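Local coordinates for protein hydrogenase maturation factor (Thermoanaerobacter tengcongensis, PDB 3VTH) that probably transfers the carbamoyl group of carbamoyl phosphate, with the help of ATP, to the C-terminal cysteine of HypE during [NiFe]-hydrogenase maturation, at residues Ala486-Ala489 with Ser490-Glu494. Numbering follows the deposited sequence.
Sequences AHIA and SCMAE. With FE (Fe (III) ion), chain I.
A water bridges the ring of His487 to the hydroxyl of Ser490, one turn on along the same helix; read from the geometry, this is a worked case of how a second-shell residue one turn away can steady a metal ligand. The imidazole binds iron through NE2 at 2.2 Å, with His483, Asp507 and Asp734 completing the protein ligands of the metal in this Kae1-like domain, beside the bound nucleotide analogue. At the other edge of the ring, and in its plane, ND1 gives its proton to the water, 3.0 Å away. That direction is consistent with a bare NE2 turned to the metal; iron at one nitrogen and water at the other would help fix the ring's rotation. The water in turn donates to Ser490 OG at 2.8 Å. With OG lying between its own backbone N and carbonyl carbon (chi1 75°), the hydroxyl leans back toward the preceding turn and comes within 2.8 Å of His487 O; this carbonyl and Asn727 OD1 are both within reach of its single proton. Backbone bonds hold the turn itself: Ser490 N reaches Ala486 O at 2.9 Å, Met492 N meets Ile488 O nearly straight (168°), and Ala493 N binds Ala489 O. On another side of the helix the contact is apolar. The side chains of Ile488 and Met492 run obliquely across each other, the CG2 branch against SD at 4.1 Å, and Met492 CG lies 3.3 Å from Ile488 O before the chain bends at chi3 (70°). Shortening Met492 to an alanine is likely to leave Ile488 CG2 without its sulfur neighbour and to open a gap beside it. Through Ile488 and Met492 this face packs on strands 501-507 and 696-700, at Val501 and Val698, while the neighbouring face, with Ala489 and Ala493, rests against helix 737-749.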
ATOM      1  N   ALA A 486      -7.980  16.048   3.103  1.00 22.66           N
ATOM      2  CA  ALA A 486      -7.641  14.696   3.570  1.00 22.60           C
ATOM      3  C   ALA A 486      -6.280  14.202   3.062  1.00 22.37           C
ATOM      4  O   ALA A 486      -5.530  13.599   3.828  1.00 22.28           O
ATOM      5  CB  ALA A 486      -8.739  13.709   3.206  1.00 22.60           C
ATOM      6  N   HIS A 487      -5.962  14.433   1.782  1.00 22.22           N
ATOM      7  CA  HIS A 487      -4.621  14.091   1.247  1.00 22.30           C
ATOM      8  C   HIS A 487      -3.530  14.766   2.088  1.00 22.65           C
ATOM      9  O   HIS A 487      -2.558  14.117   2.511  1.00 23.56           O
ATOM     10  CB  HIS A 487      -4.454  14.544  -0.224  1.00 22.31           C
ATOM     11  CG  HIS A 487      -4.935  13.561  -1.252  1.00 21.83           C
ATOM     12  ND1 HIS A 487      -4.516  12.244  -1.296  1.00 20.28           N
ATOM     13  CD2 HIS A 487      -5.753  13.729  -2.324  1.00 20.73           C
ATOM     14  CE1 HIS A 487      -5.069  11.643  -2.337  1.00 20.24           C
ATOM     15  NE2 HIS A 487      -5.827  12.523  -2.974  1.00 20.68           N
ATOM     16  N   ILE A 488      -3.674  16.068   2.338  1.00 22.89           N
ATOM     17  CA  ILE A 488      -2.658  16.798   3.110  1.00 23.25           C
ATOM     18  C   ILE A 488      -2.553  16.237   4.541  1.00 24.20           C
ATOM     19  O   ILE A 488      -1.441  16.043   5.062  1.00 24.14           O
ATOM     20  CB  ILE A 488      -2.925  18.346   3.135  1.00 24.59           C
ATOM     21  CG1 ILE A 488      -2.964  18.925   1.718  1.00 23.76           C
ATOM     22  CG2 ILE A 488      -1.878  19.109   4.001  1.00 24.14           C
ATOM     23  CD1 ILE A 488      -1.752  18.559   0.824  1.00 23.86           C
ATOM     24  N   ALA A 489      -3.706  15.954   5.155  1.00 23.68           N
ATOM     25  CA  ALA A 489      -3.739  15.436   6.529  1.00 24.28           C
ATOM     26  C   ALA A 489      -3.137  14.033   6.643  1.00 24.31           C
ATOM     27  O   ALA A 489      -2.546  13.706   7.680  1.00 24.76           O
ATOM     28  CB  ALA A 489      -5.164  15.426   7.071  1.00 23.60           C
ATOM     29  N   SER A 490      -3.284  13.216   5.597  1.00 23.73           N
ATOM     30  CA  SER A 490      -2.698  11.868   5.593  1.00 24.33           C
ATOM     31  C   SER A 490      -1.183  11.938   5.761  1.00 24.99           C
ATOM     32  O   SER A 490      -0.599  11.155   6.518  1.00 25.19           O
ATOM     33  CB  SER A 490      -3.098  11.049   4.351  1.00 23.59           C
ATOM     34  OG  SER A 490      -2.416  11.441   3.159  1.00 25.09           O
ATOM     35  N   CYS A 491      -0.560  12.884   5.069  1.00 25.44           N
ATOM     36  CA  CYS A 491       0.874  13.120   5.223  1.00 27.01           C
ATOM     37  C   CYS A 491       1.200  13.725   6.597  1.00 28.18           C
ATOM     38  O   CYS A 491       2.130  13.271   7.267  1.00 29.38           O
ATOM     39  CB  CYS A 491       1.392  14.001   4.087  1.00 27.58           C
ATOM     40  SG  CYS A 491       3.134  14.389   4.229  1.00 29.84           S
ATOM     41  N   MET A 492       0.427  14.720   7.039  1.00 27.94           N
ATOM     42  CA  MET A 492       0.616  15.288   8.387  1.00 28.27           C
ATOM     43  C   MET A 492       0.577  14.211   9.476  1.00 28.44           C
ATOM     44  O   MET A 492       1.419  14.210  10.380  1.00 29.52           O
ATOM     45  CB  MET A 492      -0.438  16.359   8.682  1.00 27.88           C
ATOM     46  CG  MET A 492      -0.341  17.605   7.800  1.00 27.22           C
ATOM     47  SD  MET A 492      -1.707  18.759   8.058  1.00 29.63           S
ATOM     48  CE  MET A 492      -1.286  19.337   9.712  1.00 28.89           C
ATOM     49  N   ALA A 493      -0.409  13.317   9.391  1.00 27.70           N
ATOM     50  CA  ALA A 493      -0.540  12.182  10.308  1.00 28.13           C
ATOM     51  C   ALA A 493       0.743  11.323  10.433  1.00 28.74           C
ATOM     52  O   ALA A 493       1.132  10.958  11.539  1.00 29.38           O
ATOM     53  CB  ALA A 493      -1.730  11.295   9.884  1.00 27.18           C
ATOM     54  N   GLU A 494       1.373  10.991   9.301  1.00 28.94           N
ATOM     55  CA  GLU A 494       2.615  10.180   9.272  1.00 29.97           C
ATOM     56  C   GLU A 494       3.746  10.900   9.937  1.00 31.36           C
ATOM     57  O   GLU A 494       4.642  10.271  10.517  1.00 31.72           O
ATOM     58  CB  GLU A 494       3.130   9.961   7.846  1.00 30.19           C
ATOM     59  CG  GLU A 494       2.271   9.252   6.909  1.00 30.78           C
ATOM     60  CD  GLU A 494       3.067   8.759   5.708  1.00 30.81           C
ATOM     61  OE1 GLU A 494       4.267   8.406   5.868  1.00 29.22           O
ATOM     62  OE2 GLU A 494       2.495   8.747   4.608  1.00 28.96           O
TER
HETATM   63 FE    FE I 807      -7.099  12.220  -4.720  1.00 27.79          FE
HETATM   64  O   HOH W   1      -3.119  10.475   0.658  1.00 19.27           O